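Local coordinates for protein erythromycin C-12 hydroxylase (Saccharopolyspora erythraea, PDB 2JJN) that hydroxylates the macrolactone ring of erythromycin D at C-12 to give erythromycin C, as a heme-dependent cytochrome P450 monooxygenase of antibiotic biosynthesis, at residues E115-I118 with R119-R123; N363-A366 with L367-I370. The protein carries 2 engineered substitutions. One frame throughout, in Å; residues are numbered along the deposited sequence.

Overall arrangement
Contact 1 (115-118 with 119-123) lies on helix 115-127 and contact 2 (363-366 with 367-370) on helix 356-374, so they come in that order along the chain, far apart in sequence. In space their centres are about 9 Å apart, on the same side of the chain's centre. The two helices pack against each other through Arg119 on Val365 and Thr122 on Glu369, and a network of salt bridges joins Glu115, Arg119 and Arg123 of the first to Arg364, Glu368 and Glu369 of the second. Helix 356-374 follows Cys353, the heme-iron ligand of this P450, so contact 1 is tied to the helix that runs on from the cysteine.

Contact 1 of 2, residues E115-I118 with R119-R123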
loop_
_atom_site.group_PDB
_atom_site.type_symbol
_atom_site.label_atom_id
_atom_site.label_comp_id
_atom_site.label_asym_id
_atom_site.label_seq_id
_atom_site.Cartn_x
_atom_site.Cartn_y
_atom_site.Cartn_z
ATOM N N GLU A 115 0.938 17.755 -8.424
ATOM C CA GLU A 115 -0.523 17.895 -8.402
ATOM C C GLU A 115 -1.124 18.193 -9.786
ATOM O O GLU A 115 -2.055 17.500 -10.220
ATOM C CB GLU A 115 -1.022 18.909 -7.354
ATOM C CG GLU A 115 -2.518 19.091 -7.418
ATOM C CD GLU A 115 -3.082 19.921 -6.277
ATOM O OE1 GLU A 115 -2.298 20.319 -5.387
ATOM O OE2 GLU A 115 -4.305 20.205 -6.279
ATOM N N PRO A 116 -0.659 19.240 -10.457
ATOM C CA PRO A 116 -1.252 19.500 -11.775
ATOM C C PRO A 116 -1.172 18.305 -12.738
ATOM O O PRO A 116 -2.175 17.992 -13.468
ATOM C CB PRO A 116 -0.450 20.704 -12.295
ATOM C CG PRO A 116 0.080 21.384 -11.056
ATOM C CD PRO A 116 0.388 20.213 -10.108
ATOM N N ARG A 117 -0.032 17.605 -12.787
ATOM C CA ARG A 117 0.053 16.426 -13.689
ATOM C C ARG A 117 -0.907 15.289 -13.256
ATOM O O ARG A 117 -1.517 14.600 -14.088
ATOM C CB ARG A 117 1.511 15.912 -13.835
ATOM C CG ARG A 117 1.603 14.680 -14.706
ATOM C CD ARG A 117 1.234 14.954 -16.151
ATOM N NE ARG A 117 1.562 13.784 -16.970
ATOM C CZ ARG A 117 0.934 13.429 -18.087
ATOM N NH1 ARG A 117 -0.049 14.188 -18.578
ATOM N NH2 ARG A 117 1.299 12.319 -18.727
ATOM N N ILE A 118 -1.006 15.079 -11.937
ATOM C CA ILE A 118 -1.915 14.084 -11.422
ATOM C C ILE A 118 -3.355 14.424 -11.876
ATOM O O ILE A 118 -4.111 13.549 -12.304
ATOM C CB ILE A 118 -1.881 13.994 -9.886
ATOM C CG1 ILE A 118 -0.503 13.443 -9.444
ATOM C CG2 ILE A 118 -2.976 13.065 -9.377
ATOM C CD1 ILE A 118 -0.225 13.644 -7.927
ATOM N N ARG A 119 -3.709 15.681 -11.740
ATOM C CA ARG A 119 -5.044 16.140 -12.117
ATOM C C ARG A 119 -5.275 16.000 -13.624
ATOM O O ARG A 119 -6.333 15.561 -14.073
ATOM C CB ARG A 119 -5.288 17.559 -11.656
ATOM C CG ARG A 119 -6.808 17.923 -11.751
ATOM C CD ARG A 119 -7.052 19.319 -11.164
ATOM N NE ARG A 119 -6.580 19.425 -9.790
ATOM C CZ ARG A 119 -7.218 18.897 -8.730
ATOM N NH1 ARG A 119 -8.376 18.200 -8.863
ATOM N NH2 ARG A 119 -6.709 19.114 -7.506
ATOM N N ASP A 120 -4.282 16.370 -14.412
ATOM C CA ASP A 120 -4.356 16.265 -15.873
ATOM C C ASP A 120 -4.571 14.832 -16.338
ATOM O O ASP A 120 -5.455 14.539 -17.126
ATOM C CB ASP A 120 -3.024 16.804 -16.422
ATOM C CG ASP A 120 -2.952 16.744 -17.932
ATOM O OD1 ASP A 120 -3.839 17.335 -18.563
ATOM O OD2 ASP A 120 -1.974 16.178 -18.498
ATOM N N VAL A 121 -3.728 13.911 -15.869
ATOM C CA VAL A 121 -3.867 12.494 -16.225
ATOM C C VAL A 121 -5.223 11.973 -15.800
ATOM O O VAL A 121 -5.913 11.331 -16.578
ATOM C CB VAL A 121 -2.726 11.673 -15.536
ATOM C CG1 VAL A 121 -3.003 10.160 -15.661
ATOM C CG2 VAL A 121 -1.369 12.040 -16.146
ATOM N N THR A 122 -5.645 12.281 -14.574
ATOM C CA THR A 122 -6.942 11.790 -14.060
ATOM C C THR A 122 -8.096 12.303 -14.890
ATOM O O THR A 122 -8.960 11.533 -15.337
ATOM C CB THR A 122 -7.105 12.237 -12.626
ATOM O OG1 THR A 122 -6.106 11.580 -11.811
ATOM C CG2 THR A 122 -8.473 11.876 -12.082
ATOM N N ARG A 123 -8.079 13.598 -15.159
ATOM C CA ARG A 123 -9.194 14.221 -15.896
ATOM C C ARG A 123 -9.288 13.680 -17.311
ATOM O O ARG A 123 -10.403 13.407 -17.818
ATOM C CB ARG A 123 -9.007 15.733 -15.936
ATOM C CG ARG A 123 -10.257 16.436 -16.434
ATOM C CD ARG A 123 -10.192 17.917 -16.169
ATOM N NE ARG A 123 -10.264 18.226 -14.743
ATOM C CZ ARG A 123 -10.209 19.467 -14.239
ATOM N NH1 ARG A 123 -10.090 20.512 -15.069
ATOM N NH2 ARG A 123 -10.238 19.706 -12.933
#
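The guanidinium of Arg117 carries CG2 of Val121 on one face, 3.3 Å above the plane and over its centre, while OD2 of Asp120 lies at its edge, in plane. That of Arg119 has OE2 of Glu115 in plane at its edge. All are contacts within one alpha-helix, 115-127 of the P450 fold: i to i+4 for Arg117-Val121 and Glu115-Arg119, i to i+3 for Arg117-Asp120. Arg117 leaves the backbone with CG anti to N and then bends at chi2 (66°), a turn that brings its chain over Val121. The salt bridge from Arg117 NH1 to Asp120 OD2 spans 2.8 Å, but as a hydrogen bond it is weak, strongly bent at 126°. NH2 of Arg117 has a further salt-bridge partner, Glu150 of helix 142-152.

Glu115 and Arg119 run side by side in the same direction, Glu115 extended and Arg119 turned at chi3. Arg119 NH2 meets OE2 of Glu115 at 2.9 Å on the anti lone pair, with the carboxylate and guanidinium planes 56° apart. The same NH2 also pairs with Glu368, and NH1 with Glu369, both on helix 356-374; these several bonds should limit the rotation of the Arg119 head. Ile118 turns into the protein, against Ile147 of helix 142-152 and Leu361 and Val365 of helix 356-374.

Main-chain i to i+4 bonds run beneath these side chains, Val121 N to Arg117 O being nearly straight. At buried Thr122, OG1 donates back to the preceding turn. Ile118 O thereby accepts twice, from Thr122 N at 3.0 Å and from Thr122 OG1 at 2.8 Å, the two donors arriving from opposite faces of the carbonyl plane.

Contact 2 of 2, residues N363-A366 with L367-I370; sequences NRVA and LEEI
Arg364 and Glu368, one helical turn apart, meet in a salt bridge: NH1 lies 2.8 Å from OE2, with an N-H...O angle of 153°. The oxygen is approached on its syn side, somewhat out of the carboxylate plane, yet it lies at the edge of the guanidinium and in its plane; the two planes are 68° apart. A bend at chi3 (68°) turns the arginine head back to the glutamate, whose OE2 also lies 3.3 Å from Arg364 CG. Both residues have second partners on helix 115-127, Glu115 for Arg364 NH2, so the pair belongs to a wider charge network. Glu369, a buried residue, joins the same network, its OE1 pairing with Arg123 of that helix.

Among side-chain carbons, Val365 and Glu369 lie alongside, pointing the same way, with CG1 of the valine 4.2 Å from CG of the glutamate.

Backbone bonds of i to i+4 type run from Leu367 N to Asn363 O, Glu368 N to Arg364 O, Glu369 N to Val365 O and Ile370 N to Ala366 O. CG1 of Ile370 comes within 3.2 Å of Ala366 O, the oxygen that accepts from Ile370 N. Together the bonds form part of regular helix 356-374, the L helix of the P450 fold, which follows the cysteine ligand loop and passes close to the heme at Asn363.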
loop_
_atom_site.group_PDB
_atom_site.type_symbol
_atom_site.label_atom_id
_atom_site.label_comp_id
_atom_site.label_asym_id
_atom_site.label_seq_id
_atom_site.Cartn_x
_atom_site.Cartn_y
_atom_site.Cartn_z
ATOM N N ASN A 363 -4.957 10.311 -4.229
ATOM C CA ASN A 363 -6.333 9.867 -3.976
ATOM C C ASN A 363 -7.266 11.068 -3.739
ATOM O O ASN A 363 -8.465 11.012 -4.103
ATOM C CB ASN A 363 -6.345 8.853 -2.819
ATOM C CG ASN A 363 -5.932 7.521 -3.296
ATOM O OD1 ASN A 363 -6.771 6.776 -3.812
ATOM N ND2 ASN A 363 -4.644 7.224 -3.198
ATOM N N ARG A 364 -6.755 12.182 -3.197
ATOM C CA ARG A 364 -7.557 13.396 -3.095
ATOM C C ARG A 364 -7.948 13.839 -4.499
ATOM O O ARG A 364 -9.127 14.113 -4.788
ATOM C CB ARG A 364 -6.755 14.521 -2.421
ATOM C CG ARG A 364 -7.539 15.838 -2.469
ATOM C CD ARG A 364 -6.849 16.934 -1.627
ATOM N NE ARG A 364 -5.562 17.406 -2.149
ATOM C CZ ARG A 364 -5.403 18.374 -3.063
ATOM N NH1 ARG A 364 -6.452 18.913 -3.699
ATOM N NH2 ARG A 364 -4.169 18.834 -3.331
ATOM N N VAL A 365 -6.939 13.969 -5.347
ATOM C CA VAL A 365 -7.196 14.481 -6.691
ATOM C C VAL A 365 -8.129 13.542 -7.444
ATOM O O VAL A 365 -9.083 13.975 -8.085
ATOM C CB VAL A 365 -5.881 14.713 -7.462
ATOM C CG1 VAL A 365 -6.186 15.089 -8.909
ATOM C CG2 VAL A 365 -5.070 15.829 -6.809
ATOM N N ALA A 366 -7.887 12.244 -7.328
ATOM C CA ALA A 366 -8.760 11.306 -8.027
ATOM C C ALA A 366 -10.217 11.429 -7.554
ATOM O O ALA A 366 -11.162 11.431 -8.401
ATOM C CB ALA A 366 -8.263 9.875 -7.826
ATOM N N LEU A 367 -10.437 11.499 -6.242
ATOM C CA LEU A 367 -11.813 11.625 -5.788
ATOM C C LEU A 367 -12.438 12.988 -6.193
ATOM O O LEU A 367 -13.620 13.032 -6.624
ATOM C CB LEU A 367 -11.902 11.400 -4.286
ATOM C CG LEU A 367 -13.324 11.431 -3.692
ATOM C CD1 LEU A 367 -14.186 10.409 -4.409
ATOM C CD2 LEU A 367 -13.260 11.088 -2.187
ATOM N N GLU A 368 -11.629 14.043 -6.120
ATOM C CA GLU A 368 -12.104 15.336 -6.612
ATOM C C GLU A 368 -12.598 15.244 -8.039
ATOM O O GLU A 368 -13.641 15.819 -8.389
ATOM C CB GLU A 368 -10.997 16.376 -6.526
ATOM C CG GLU A 368 -10.695 16.816 -5.071
ATOM C CD GLU A 368 -9.466 17.734 -5.015
ATOM O OE1 GLU A 368 -8.730 17.856 -6.028
ATOM O OE2 GLU A 368 -9.196 18.318 -3.935
ATOM N N GLU A 369 -11.823 14.548 -8.884
ATOM C CA GLU A 369 -12.131 14.512 -10.316
ATOM C C GLU A 369 -13.303 13.598 -10.624
ATOM O O GLU A 369 -14.090 13.866 -11.541
ATOM C CB GLU A 369 -10.880 14.088 -11.094
ATOM C CG GLU A 369 -9.784 15.116 -11.004
ATOM C CD GLU A 369 -10.169 16.411 -11.706
ATOM O OE1 GLU A 369 -10.703 16.290 -12.826
ATOM O OE2 GLU A 369 -9.982 17.503 -11.127
ATOM N N ILE A 370 -13.444 12.515 -9.842
ATOM C CA ILE A 370 -14.593 11.630 -9.998
ATOM C C ILE A 370 -15.844 12.440 -9.713
ATOM O O ILE A 370 -16.840 12.368 -10.458
ATOM C CB ILE A 370 -14.475 10.424 -9.070
ATOM C CG1 ILE A 370 -13.371 9.491 -9.611
ATOM C CG2 ILE A 370 -15.827 9.701 -8.923
ATOM C CD1 ILE A 370 -12.992 8.376 -8.617
#